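Local coordinates for cysteine desulfurase (Elizabethkingia anophelis NUHP1, PDB 5VPR), which probably removes sulfur from L-cysteine to give L-alanine, passing it to a sulfur carrier with the help of pyridoxal 5'-phosphate, at residues 317-322 with 397-402; 84-89 with 298-303; 195-198 with 203-206. One frame throughout, in Å; residues are numbered along the deposited sequence.

Three contacts along one class-V aminotransferase chain show how helices are joined to one another and to a sheet. Contact 2 brings the end of helix 67-87 to helix 287-303, and the long excursion it closes contains contact 3, where helix 189-199 meets strand 203-207 of the seven-stranded mixed sheet; their centres are about 25 Å apart. Contact 1 follows in series, pairing helices 305-324 and 396-413, with its centre about 29 Å from that of contact 2 and about 37 Å from that of contact 3. None touches another. Because helix 305-324 comes directly after helix 287-303, the chain passes from contact 2 into contact 1, linking the region around the large sheet to the C-terminal part.

Contact 1 of 3, residues 317-322 with 397-402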
ATOM      1  N   GLU A 317      -9.212   2.215 -16.821  1.00 54.41           N
ATOM      2  CA  GLU A 317      -9.319   2.156 -18.276  1.00 60.72           C
ATOM      3  C   GLU A 317     -10.043   3.382 -18.827  1.00 61.97           C
ATOM      4  O   GLU A 317      -9.622   3.964 -19.836  1.00 62.86           O
ATOM      5  CB  GLU A 317     -10.034   0.872 -18.696  1.00 59.57           C
ATOM      6  N   TYR A 318     -11.135   3.785 -18.177  1.00 62.62           N
ATOM      7  CA  TYR A 318     -11.901   4.937 -18.643  1.00 62.87           C
ATOM      8  C   TYR A 318     -11.071   6.213 -18.561  1.00 61.83           C
ATOM      9  O   TYR A 318     -11.015   6.996 -19.516  1.00 63.75           O
ATOM     10  CB  TYR A 318     -13.185   5.069 -17.822  1.00 58.63           C
ATOM     11  CG  TYR A 318     -14.083   6.211 -18.241  1.00 59.57           C
ATOM     12  CD1 TYR A 318     -14.261   7.329 -17.424  1.00 58.34           C
ATOM     13  CD2 TYR A 318     -14.757   6.169 -19.453  1.00 65.19           C
ATOM     14  CE1 TYR A 318     -15.101   8.374 -17.820  1.00 56.70           C
ATOM     15  CE2 TYR A 318     -15.578   7.192 -19.845  1.00 67.24           C
ATOM     16  CZ  TYR A 318     -15.749   8.289 -19.036  1.00 65.43           C
ATOM     17  OH  TYR A 318     -16.580   9.297 -19.467  1.00 66.02           O
ATOM     18  N   ALA A 319     -10.401   6.431 -17.426  1.00 58.94           N
ATOM     19  CA  ALA A 319      -9.608   7.645 -17.258  1.00 56.71           C
ATOM     20  C   ALA A 319      -8.471   7.704 -18.273  1.00 59.10           C
ATOM     21  O   ALA A 319      -8.252   8.736 -18.919  1.00 53.51           O
ATOM     22  CB  ALA A 319      -9.069   7.728 -15.828  1.00 51.23           C
ATOM     23  N   GLN A 320      -7.732   6.605 -18.430  1.00 61.98           N
ATOM     24  CA  GLN A 320      -6.634   6.602 -19.392  1.00 67.35           C
ATOM     25  C   GLN A 320      -7.147   6.840 -20.806  1.00 66.86           C
ATOM     26  O   GLN A 320      -6.519   7.556 -21.594  1.00 70.56           O
ATOM     27  CB  GLN A 320      -5.847   5.291 -19.310  1.00 65.93           C
ATOM     28  CG  GLN A 320      -4.683   5.235 -20.299  1.00 68.74           C
ATOM     29  CD  GLN A 320      -3.771   4.030 -20.111  1.00 70.35           C
ATOM     30  OE1 GLN A 320      -3.239   3.800 -19.024  1.00 71.81           O
ATOM     31  NE2 GLN A 320      -3.578   3.266 -21.177  1.00 75.51           N
ATOM     32  N   ARG A 321      -8.313   6.284 -21.131  1.00 68.40           N
ATOM     33  CA  ARG A 321      -8.899   6.522 -22.447  1.00 71.20           C
ATOM     34  C   ARG A 321      -9.255   7.992 -22.630  1.00 73.27           C
ATOM     35  O   ARG A 321      -8.899   8.618 -23.638  1.00 63.91           O
ATOM     36  CB  ARG A 321     -10.135   5.640 -22.631  1.00 73.66           C
ATOM     37  CG  ARG A 321     -10.270   5.036 -23.998  1.00 89.23           C
ATOM     38  CD  ARG A 321     -11.428   4.054 -24.057  1.00 96.33           C
ATOM     39  NE  ARG A 321     -12.724   4.726 -24.048  1.00 96.75           N
ATOM     40  CZ  ARG A 321     -13.668   4.526 -23.136  1.00 87.90           C
ATOM     41  NH1 ARG A 321     -13.468   3.661 -22.149  1.00 90.89           N
ATOM     42  NH2 ARG A 321     -14.818   5.190 -23.218  1.00 82.25           N
ATOM     43  N   LYS A 322      -9.963   8.571 -21.659  1.00 63.36           N
ATOM     44  CA  LYS A 322     -10.395   9.952 -21.828  1.00 64.36           C
ATOM     45  C   LYS A 322      -9.207  10.910 -21.796  1.00 62.27           C
ATOM     46  O   LYS A 322      -9.198  11.912 -22.516  1.00 65.74           O
ATOM     47  CB  LYS A 322     -11.424  10.311 -20.758  1.00 63.66           C
ATOM     48  CG  LYS A 322     -12.770   9.636 -20.961  1.00 64.22           C
ATOM     49  CD  LYS A 322     -13.322   9.952 -22.350  1.00 71.65           C
ATOM     50  CE  LYS A 322     -14.838   9.790 -22.408  1.00 81.23           C
ATOM     51  NZ  LYS A 322     -15.414  10.141 -23.750  1.00 88.32           N
ATOM     52  N   GLU A 397     -18.194   9.851 -13.319  1.00 53.01           N
ATOM     53  CA  GLU A 397     -18.491  11.281 -13.372  1.00 65.34           C
ATOM     54  C   GLU A 397     -17.322  12.104 -12.844  1.00 55.93           C
ATOM     55  O   GLU A 397     -17.035  13.193 -13.359  1.00 52.66           O
ATOM     56  CB  GLU A 397     -19.770  11.591 -12.592  1.00 64.68           C
ATOM     57  N   GLU A 398     -16.613  11.589 -11.835  1.00 51.13           N
ATOM     58  CA  GLU A 398     -15.458  12.320 -11.323  1.00 53.11           C
ATOM     59  C   GLU A 398     -14.314  12.333 -12.329  1.00 57.11           C
ATOM     60  O   GLU A 398     -13.577  13.323 -12.413  1.00 46.98           O
ATOM     61  CB  GLU A 398     -14.991  11.721  -9.999  1.00 48.66           C
ATOM     62  CG  GLU A 398     -15.889  12.057  -8.820  1.00 49.46           C
ATOM     63  CD  GLU A 398     -15.436  11.369  -7.543  1.00 48.47           C
ATOM     64  OE1 GLU A 398     -14.776  10.309  -7.644  1.00 46.80           O
ATOM     65  OE2 GLU A 398     -15.740  11.883  -6.441  1.00 44.68           O
ATOM     66  N   ILE A 399     -14.154  11.254 -13.103  1.00 47.45           N
ATOM     67  CA  ILE A 399     -13.106  11.231 -14.119  1.00 52.64           C
ATOM     68  C   ILE A 399     -13.386  12.262 -15.213  1.00 51.49           C
ATOM     69  O   ILE A 399     -12.465  12.917 -15.713  1.00 55.07           O
ATOM     70  CB  ILE A 399     -12.950   9.811 -14.690  1.00 48.68           C
ATOM     71  CG1 ILE A 399     -12.359   8.888 -13.605  1.00 47.55           C
ATOM     72  CG2 ILE A 399     -12.093   9.845 -15.924  1.00 49.97           C
ATOM     73  CD1 ILE A 399     -12.365   7.408 -13.964  1.00 49.28           C
ATOM     74  N   ASP A 400     -14.655  12.432 -15.594  1.00 57.23           N
ATOM     75  CA  ASP A 400     -14.988  13.473 -16.568  1.00 58.19           C
ATOM     76  C   ASP A 400     -14.645  14.855 -16.030  1.00 58.24           C
ATOM     77  O   ASP A 400     -14.160  15.716 -16.774  1.00 54.46           O
ATOM     78  CB  ASP A 400     -16.465  13.403 -16.946  1.00 61.73           C
ATOM     79  CG  ASP A 400     -16.826  12.108 -17.638  1.00 68.74           C
ATOM     80  OD1 ASP A 400     -15.934  11.478 -18.252  1.00 70.90           O
ATOM     81  OD2 ASP A 400     -18.008  11.720 -17.562  1.00 65.35           O
ATOM     82  N   ILE A 401     -14.876  15.080 -14.733  1.00 56.29           N
ATOM     83  CA  ILE A 401     -14.505  16.352 -14.119  1.00 56.14           C
ATOM     84  C   ILE A 401     -12.998  16.548 -14.183  1.00 52.87           C
ATOM     85  O   ILE A 401     -12.509  17.654 -14.452  1.00 55.89           O
ATOM     86  CB  ILE A 401     -15.033  16.411 -12.671  1.00 58.47           C
ATOM     87  CG1 ILE A 401     -16.561  16.483 -12.671  1.00 58.56           C
ATOM     88  CG2 ILE A 401     -14.432  17.589 -11.912  1.00 55.64           C
ATOM     89  CD1 ILE A 401     -17.154  16.481 -11.290  1.00 63.07           C
ATOM     90  N   LEU A 402     -12.240  15.472 -13.954  1.00 50.93           N
ATOM     91  CA  LEU A 402     -10.787  15.522 -14.073  1.00 46.99           C
ATOM     92  C   LEU A 402     -10.366  15.858 -15.496  1.00 49.07           C
ATOM     93  O   LEU A 402      -9.528  16.738 -15.722  1.00 52.92           O
ATOM     94  CB  LEU A 402     -10.188  14.172 -13.649  1.00 48.69           C
ATOM     95  CG  LEU A 402      -8.719  13.971 -13.995  1.00 47.67           C
ATOM     96  CD1 LEU A 402      -7.876  14.905 -13.152  1.00 49.53           C
ATOM     97  CD2 LEU A 402      -8.287  12.531 -13.783  1.00 44.15           C
TER
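Two first torsions set up the meeting of Tyr318 and Asp400. The tyrosine ring extends from its helix with CG anti to the backbone N (chi1 -178°), while the aspartate holds CG anti to its own carbonyl carbon, which turns the carboxylate back to the phenol. Tyr318 OH donates to Asp400 OD1 at 2.6 Å, a short bond received on the syn lone pair, the side of the other carboxylate oxygen. Asp400 OD1 lies near the plane of the Tyr318 ring, at its edge, and ring and carboxylate planes are turned 64° apart. Such a bond holds the phenol end in place and probably favours the charged form of the aspartate.

Beside this bond the contact is apolar. Ile399 CG2 lies 3.6 Å from Tyr318 CD1, oblique to the ring, and 3.7 Å from Ala319 CB. The isoleucine CD1 reaches the ring edge in plane. Lys322 of the same helix lays its CG over one ring face, toward the rim.

The small Ala319 suits the close backbone approach, its CA 5.9 Å from Ile399 CA; the axes of the two segments cross at -24°, running the same way. Phe396 adds an edge-to-face contact to Tyr318, and Phe390 touches both Ala319 and Ile399. Beyond them, Glu398 and Ile401 touch Val32 of strand 29-33, and Ile401 and Leu402 rest on strand 364-365.

Contact 2 of 3, residues 84-89 with 298-303; sequences QRFINA and DFMEKV
Phe86 and Met300 make the Met-aromatic part of this helix-to-helix contact. Met300 SD sits 3.8 Å from Phe86 CZ and 5.0 Å from the ring centroid, 66° off the ring normal, so it approaches obliquely. Met300 CE reaches the ring edge in plane, 4.0 Å from Phe86 CZ. Both groups owe their meeting to torsions: the phenylalanine ring extends with CG anti to the backbone N (chi1 -176°), and the methionine chain bends at its last torsion, bringing CE round to the ring.

A second, polar approach comes from Glu301. Its chain folds at chi2, and Glu301 OE2 stands 3.7 Å from Phe86 CD1 at the ring edge, near the ring plane, while the carboxylate itself is turned 82° against the ring. This is contact between an anionic oxygen and the hydrogen-bearing rim of an aromatic ring; no hydrogen bond crosses between the segments.

Hydrogen bonds instead finish the helix carrying Phe86. Asn88, with positive phi, is the C-prime residue of a Schellman motif, in which Ala89 N binds Gln84 O at 2.9 Å and Asn88 N makes a weak bond to Arg85 O. Gln84 NE2 adds a bond to Ala89 O, placed above the carbonyl plane.

Arg305 completes the setting with a cation-pi contact to Phe86 and a bond to its backbone O. The ring thus serves apolar and polar partners at once, meeting thioether, carboxylate and guanidinium, and the negative Glu301 OE2 at its electropositive C-H rim is probably mildly favourable.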
ATOM      1  N   GLN A  84      -5.412 -11.738   9.603  1.00 32.46           N
ATOM      2  CA  GLN A  84      -4.914 -13.066   9.232  1.00 36.24           C
ATOM      3  C   GLN A  84      -5.725 -13.671   8.089  1.00 42.67           C
ATOM      4  O   GLN A  84      -5.169 -14.089   7.066  1.00 44.46           O
ATOM      5  CB  GLN A  84      -4.944 -14.002  10.449  1.00 37.67           C
ATOM      6  CG  GLN A  84      -4.371 -15.394  10.140  1.00 42.55           C
ATOM      7  CD  GLN A  84      -4.937 -16.500  11.005  1.00 47.83           C
ATOM      8  OE1 GLN A  84      -5.583 -16.253  12.028  1.00 49.58           O
ATOM      9  NE2 GLN A  84      -4.705 -17.741  10.588  1.00 44.88           N
ATOM     10  N   ARG A  85      -7.052 -13.724   8.250  1.00 41.20           N
ATOM     11  CA  ARG A  85      -7.906 -14.267   7.195  1.00 44.05           C
ATOM     12  C   ARG A  85      -7.855 -13.415   5.931  1.00 49.01           C
ATOM     13  O   ARG A  85      -7.927 -13.945   4.817  1.00 48.79           O
ATOM     14  CB  ARG A  85      -9.346 -14.393   7.703  1.00 40.80           C
ATOM     15  CG  ARG A  85      -9.545 -15.524   8.716  1.00 51.85           C
ATOM     16  CD  ARG A  85     -11.020 -15.740   9.056  1.00 53.66           C
ATOM     17  NE  ARG A  85     -11.556 -14.614   9.805  1.00 59.75           N
ATOM     18  CZ  ARG A  85     -11.485 -14.495  11.129  1.00 65.62           C
ATOM     19  NH1 ARG A  85     -10.907 -15.449  11.852  1.00 67.85           N
ATOM     20  NH2 ARG A  85     -11.997 -13.423  11.729  1.00 58.92           N
ATOM     21  N   PHE A  86      -7.706 -12.101   6.093  1.00 41.18           N
ATOM     22  CA  PHE A  86      -7.659 -11.175   4.966  1.00 41.17           C
ATOM     23  C   PHE A  86      -6.483 -11.470   4.035  1.00 46.68           C
ATOM     24  O   PHE A  86      -6.635 -11.425   2.808  1.00 46.45           O
ATOM     25  CB  PHE A  86      -7.596  -9.743   5.513  1.00 36.92           C
ATOM     26  CG  PHE A  86      -7.642  -8.670   4.464  1.00 33.49           C
ATOM     27  CD1 PHE A  86      -8.804  -8.427   3.748  1.00 42.51           C
ATOM     28  CD2 PHE A  86      -6.531  -7.871   4.226  1.00 38.56           C
ATOM     29  CE1 PHE A  86      -8.857  -7.403   2.800  1.00 46.20           C
ATOM     30  CE2 PHE A  86      -6.573  -6.847   3.271  1.00 38.47           C
ATOM     31  CZ  PHE A  86      -7.732  -6.618   2.560  1.00 42.65           C
ATOM     32  N   ILE A  87      -5.309 -11.791   4.587  1.00 40.59           N
ATOM     33  CA  ILE A  87      -4.138 -12.114   3.771  1.00 40.37           C
ATOM     34  C   ILE A  87      -3.895 -13.623   3.680  1.00 43.16           C
ATOM     35  O   ILE A  87      -2.891 -14.052   3.095  1.00 43.12           O
ATOM     36  CB  ILE A  87      -2.875 -11.397   4.279  1.00 37.70           C
ATOM     37  CG1 ILE A  87      -2.452 -11.948   5.651  1.00 31.37           C
ATOM     38  CG2 ILE A  87      -3.089  -9.867   4.299  1.00 39.63           C
ATOM     39  CD1 ILE A  87      -1.154 -11.306   6.197  1.00 34.99           C
ATOM     40  N   ASN A  88      -4.808 -14.437   4.220  1.00 40.55           N
ATOM     41  CA  ASN A  88      -4.679 -15.893   4.266  1.00 42.84           C
ATOM     42  C   ASN A  88      -3.354 -16.337   4.886  1.00 47.24           C
ATOM     43  O   ASN A  88      -2.708 -17.274   4.414  1.00 43.27           O
ATOM     44  CB  ASN A  88      -4.861 -16.537   2.884  1.00 47.94           C
ATOM     45  CG  ASN A  88      -5.224 -18.015   2.993  1.00 55.69           C
ATOM     46  OD1 ASN A  88      -5.877 -18.414   3.957  1.00 57.46           O
ATOM     47  ND2 ASN A  88      -4.783 -18.834   2.025  1.00 45.15           N
ATOM     48  N   ALA A  89      -2.952 -15.668   5.965  1.00 43.99           N
ATOM     49  CA  ALA A  89      -1.878 -16.196   6.796  1.00 45.54           C
ATOM     50  C   ALA A  89      -2.342 -17.475   7.489  1.00 50.68           C
ATOM     51  O   ALA A  89      -3.496 -17.595   7.911  1.00 45.69           O
ATOM     52  CB  ALA A  89      -1.430 -15.158   7.841  1.00 36.45           C
ATOM     53  N   ASP A 298     -13.042  -5.493   7.473  1.00 40.25           N
ATOM     54  CA  ASP A 298     -14.475  -5.777   7.392  1.00 45.31           C
ATOM     55  C   ASP A 298     -15.133  -4.993   6.261  1.00 38.81           C
ATOM     56  O   ASP A 298     -15.978  -5.525   5.527  1.00 42.24           O
ATOM     57  CB  ASP A 298     -15.152  -5.439   8.727  1.00 47.16           C
ATOM     58  CG  ASP A 298     -14.822  -6.432   9.840  1.00 49.78           C
ATOM     59  OD1 ASP A 298     -14.258  -7.511   9.555  1.00 49.57           O
ATOM     60  OD2 ASP A 298     -15.132  -6.121  11.010  1.00 45.71           O
ATOM     61  N   PHE A 299     -14.759  -3.721   6.107  1.00 44.15           N
ATOM     62  CA  PHE A 299     -15.348  -2.891   5.057  1.00 44.14           C
ATOM     63  C   PHE A 299     -15.039  -3.455   3.680  1.00 43.54           C
ATOM     64  O   PHE A 299     -15.927  -3.580   2.823  1.00 45.98           O
ATOM     65  CB  PHE A 299     -14.829  -1.455   5.158  1.00 43.61           C
ATOM     66  CG  PHE A 299     -15.123  -0.635   3.937  1.00 42.54           C
ATOM     67  CD1 PHE A 299     -16.417  -0.190   3.689  1.00 41.55           C
ATOM     68  CD2 PHE A 299     -14.126  -0.338   3.025  1.00 41.68           C
ATOM     69  CE1 PHE A 299     -16.716   0.561   2.548  1.00 47.00           C
ATOM     70  CE2 PHE A 299     -14.414   0.409   1.883  1.00 49.90           C
ATOM     71  CZ  PHE A 299     -15.715   0.856   1.645  1.00 45.15           C
ATOM     72  N   MET A 300     -13.775  -3.797   3.449  1.00 41.28           N
ATOM     73  CA  MET A 300     -13.394  -4.371   2.169  1.00 39.24           C
ATOM     74  C   MET A 300     -14.094  -5.705   1.935  1.00 43.14           C
ATOM     75  O   MET A 300     -14.596  -5.955   0.832  1.00 49.02           O
ATOM     76  CB  MET A 300     -11.873  -4.513   2.100  1.00 38.74           C
ATOM     77  CG  MET A 300     -11.163  -3.167   2.081  1.00 38.75           C
ATOM     78  SD  MET A 300      -9.399  -3.247   1.739  1.00 42.83           S
ATOM     79  CE  MET A 300      -9.350  -3.949   0.078  1.00 35.85           C
ATOM     80  N   GLU A 301     -14.167  -6.569   2.958  1.00 42.13           N
ATOM     81  CA  GLU A 301     -14.877  -7.836   2.770  1.00 44.66           C
ATOM     82  C   GLU A 301     -16.362  -7.594   2.518  1.00 48.92           C
ATOM     83  O   GLU A 301     -16.993  -8.312   1.734  1.00 54.52           O
ATOM     84  CB  GLU A 301     -14.680  -8.764   3.973  1.00 44.48           C
ATOM     85  CG  GLU A 301     -13.216  -9.040   4.341  1.00 56.09           C
ATOM     86  CD  GLU A 301     -12.599 -10.246   3.627  1.00 68.23           C
ATOM     87  OE1 GLU A 301     -13.067 -10.612   2.524  1.00 69.35           O
ATOM     88  OE2 GLU A 301     -11.632 -10.833   4.181  1.00 70.51           O
ATOM     89  N   LYS A 302     -16.937  -6.573   3.158  1.00 49.43           N
ATOM     90  CA  LYS A 302     -18.345  -6.269   2.925  1.00 52.13           C
ATOM     91  C   LYS A 302     -18.575  -5.814   1.492  1.00 58.61           C
ATOM     92  O   LYS A 302     -19.524  -6.252   0.839  1.00 54.25           O
ATOM     93  CB  LYS A 302     -18.839  -5.199   3.898  1.00 50.90           C
ATOM     94  CG  LYS A 302     -20.304  -4.841   3.693  1.00 51.03           C
ATOM     95  CD  LYS A 302     -20.741  -3.704   4.605  1.00 53.57           C
ATOM     96  CE  LYS A 302     -19.971  -2.435   4.297  1.00 59.22           C
ATOM     97  NZ  LYS A 302     -20.568  -1.251   4.964  1.00 62.22           N
ATOM     98  N   VAL A 303     -17.724  -4.921   0.984  1.00 51.57           N
ATOM     99  CA  VAL A 303     -17.863  -4.499  -0.404  1.00 58.19           C
ATOM    100  C   VAL A 303     -17.591  -5.664  -1.344  1.00 61.25           C
ATOM    101  O   VAL A 303     -18.336  -5.900  -2.303  1.00 64.62           O
ATOM    102  CB  VAL A 303     -16.938  -3.308  -0.703  1.00 53.98           C
ATOM    103  CG1 VAL A 303     -16.950  -3.015  -2.202  1.00 61.53           C
ATOM    104  CG2 VAL A 303     -17.398  -2.096   0.064  1.00 47.61           C
TER

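Contact 3 of 3, residues 195-198 with 203-206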
ATOM      1  N   LYS A 195      12.013 -17.164  -9.229  1.00 43.19           N
ATOM      2  CA  LYS A 195      13.443 -17.033  -9.507  1.00 46.51           C
ATOM      3  C   LYS A 195      14.267 -17.020  -8.227  1.00 45.07           C
ATOM      4  O   LYS A 195      15.313 -17.678  -8.153  1.00 46.21           O
ATOM      5  CB  LYS A 195      13.737 -15.768 -10.308  1.00 46.76           C
ATOM      6  CG  LYS A 195      13.271 -15.756 -11.753  1.00 55.45           C
ATOM      7  CD  LYS A 195      13.382 -14.323 -12.308  1.00 57.30           C
ATOM      8  CE  LYS A 195      13.038 -14.238 -13.798  1.00 57.83           C
ATOM      9  NZ  LYS A 195      13.798 -15.244 -14.591  1.00 61.90           N
ATOM     10  N   VAL A 196      13.819 -16.276  -7.209  1.00 41.66           N
ATOM     11  CA  VAL A 196      14.598 -16.166  -5.978  1.00 44.49           C
ATOM     12  C   VAL A 196      14.671 -17.513  -5.248  1.00 44.49           C
ATOM     13  O   VAL A 196      15.715 -17.871  -4.700  1.00 42.97           O
ATOM     14  CB  VAL A 196      14.020 -15.057  -5.074  1.00 39.68           C
ATOM     15  CG1 VAL A 196      14.770 -15.021  -3.738  1.00 40.32           C
ATOM     16  CG2 VAL A 196      14.090 -13.696  -5.759  1.00 39.25           C
ATOM     17  N   ARG A 197      13.565 -18.275  -5.219  1.00 42.19           N
ATOM     18  CA  ARG A 197      13.580 -19.586  -4.579  1.00 43.34           C
ATOM     19  C   ARG A 197      14.475 -20.565  -5.327  1.00 52.88           C
ATOM     20  O   ARG A 197      15.140 -21.398  -4.705  1.00 48.73           O
ATOM     21  CB  ARG A 197      12.171 -20.168  -4.490  1.00 48.12           C
ATOM     22  CG  ARG A 197      11.206 -19.387  -3.646  1.00 48.61           C
ATOM     23  CD  ARG A 197      11.700 -19.215  -2.239  1.00 53.36           C
ATOM     24  NE  ARG A 197      10.616 -18.769  -1.373  1.00 55.61           N
ATOM     25  CZ  ARG A 197      10.799 -18.168  -0.202  1.00 55.33           C
ATOM     26  NH1 ARG A 197      12.026 -17.925   0.238  1.00 55.02           N
ATOM     27  NH2 ARG A 197       9.753 -17.796   0.522  1.00 49.67           N
ATOM     28  N   ALA A 198      14.497 -20.485  -6.664  1.00 45.76           N
ATOM     29  CA  ALA A 198      15.224 -21.473  -7.451  1.00 54.51           C
ATOM     30  C   ALA A 198      16.730 -21.260  -7.389  1.00 48.32           C
ATOM     31  O   ALA A 198      17.490 -22.221  -7.490  1.00 53.30           O
ATOM     32  CB  ALA A 198      14.746 -21.434  -8.907  1.00 57.01           C
ATOM     33  N   PHE A 203      15.845 -14.622   1.978  1.00 45.31           N
ATOM     34  CA  PHE A 203      14.509 -14.248   2.419  1.00 44.64           C
ATOM     35  C   PHE A 203      13.875 -13.293   1.415  1.00 43.06           C
ATOM     36  O   PHE A 203      14.555 -12.480   0.784  1.00 42.34           O
ATOM     37  CB  PHE A 203      14.547 -13.569   3.800  1.00 52.74           C
ATOM     38  CG  PHE A 203      14.954 -14.480   4.943  1.00 54.00           C
ATOM     39  CD1 PHE A 203      15.303 -13.944   6.176  1.00 56.11           C
ATOM     40  CD2 PHE A 203      14.980 -15.858   4.791  1.00 60.48           C
ATOM     41  CE1 PHE A 203      15.681 -14.770   7.239  1.00 58.91           C
ATOM     42  CE2 PHE A 203      15.357 -16.688   5.847  1.00 61.32           C
ATOM     43  CZ  PHE A 203      15.707 -16.140   7.070  1.00 57.36           C
ATOM     44  N   ILE A 204      12.551 -13.362   1.296  1.00 38.90           N
ATOM     45  CA  ILE A 204      11.814 -12.539   0.343  1.00 35.10           C
ATOM     46  C   ILE A 204      10.889 -11.591   1.105  1.00 37.95           C
ATOM     47  O   ILE A 204       9.927 -12.030   1.748  1.00 38.46           O
ATOM     48  CB  ILE A 204      11.017 -13.387  -0.644  1.00 35.50           C
ATOM     49  CG1 ILE A 204      11.963 -14.304  -1.425  1.00 40.67           C
ATOM     50  CG2 ILE A 204      10.213 -12.478  -1.575  1.00 35.23           C
ATOM     51  CD1 ILE A 204      11.251 -15.236  -2.340  1.00 42.50           C
ATOM     52  N   PHE A 205      11.148 -10.293   0.992  1.00 34.07           N
ATOM     53  CA  PHE A 205      10.314  -9.265   1.620  1.00 35.07           C
ATOM     54  C   PHE A 205       9.482  -8.590   0.538  1.00 36.69           C
ATOM     55  O   PHE A 205      10.036  -7.992  -0.390  1.00 36.96           O
ATOM     56  CB  PHE A 205      11.189  -8.240   2.351  1.00 37.38           C
ATOM     57  CG  PHE A 205      10.422  -7.192   3.137  1.00 37.48           C
ATOM     58  CD1 PHE A 205      10.402  -7.230   4.524  1.00 42.00           C
ATOM     59  CD2 PHE A 205       9.770  -6.152   2.502  1.00 38.65           C
ATOM     60  CE1 PHE A 205       9.728  -6.259   5.264  1.00 36.46           C
ATOM     61  CE2 PHE A 205       9.091  -5.172   3.243  1.00 35.96           C
ATOM     62  CZ  PHE A 205       9.069  -5.240   4.628  1.00 35.34           C
ATOM     63  N   ILE A 206       8.160  -8.653   0.673  1.00 30.94           N
ATOM     64  CA  ILE A 206       7.245  -7.983  -0.247  1.00 30.51           C
ATOM     65  C   ILE A 206       6.610  -6.789   0.470  1.00 33.04           C
ATOM     66  O   ILE A 206       5.935  -6.952   1.492  1.00 36.95           O
ATOM     67  CB  ILE A 206       6.163  -8.936  -0.767  1.00 30.63           C
ATOM     68  CG1 ILE A 206       6.805 -10.161  -1.435  1.00 35.22           C
ATOM     69  CG2 ILE A 206       5.283  -8.196  -1.785  1.00 33.12           C
ATOM     70  CD1 ILE A 206       7.557  -9.813  -2.708  1.00 32.64           C
TER
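Ile204 CD1 sits over one face of the Arg197 guanidinium, 3.6 Å above its plane and over its centre, so that a methyl group covers one face of a charged, planar group. Arg197 CZ and NE each lie 3.7 Å from Ile204 CD1. The arginine starts with CG anti to its carbonyl carbon and then folds at chi2 (-57°), a bend that carries the guanidinium across to the strand instead of letting the chain run straight out from the helix.

Val196, one residue earlier, meets the same CG1-CD1 branch of the isoleucine. Val196 CG1 packs 3.7 Å from Ile204 CG1 and 3.8 Å from Ile204 CD1, the two side chains running alongside one another with opposite headings. Ile204 is therefore shared: its CG1 and CD1 touch valine, while the delta methyl also supports the arginine face. Both Val196 and Ile204 direct their CB atoms at the opposing segment, and both are buried.

The contact lies within a beta-alpha-beta unit, strand 171-177, helix 189-199 and strand 203-207, and helps to fasten the helix onto the sheet; Val196 also touches Val174 of the first strand.

Arg197 has its charge met at the guanidinium nitrogens: NE forms a salt bridge with Asp223 and NH1 with Asp225, whose OD2 also accepts a bond from Ile204 N. These two carboxylates fix the guanidinium in rotation and probably offset the charge of Arg197 and of the nearby Lys246, while its face, a poor hydrogen-bonding surface, accepts the isoleucine methyl.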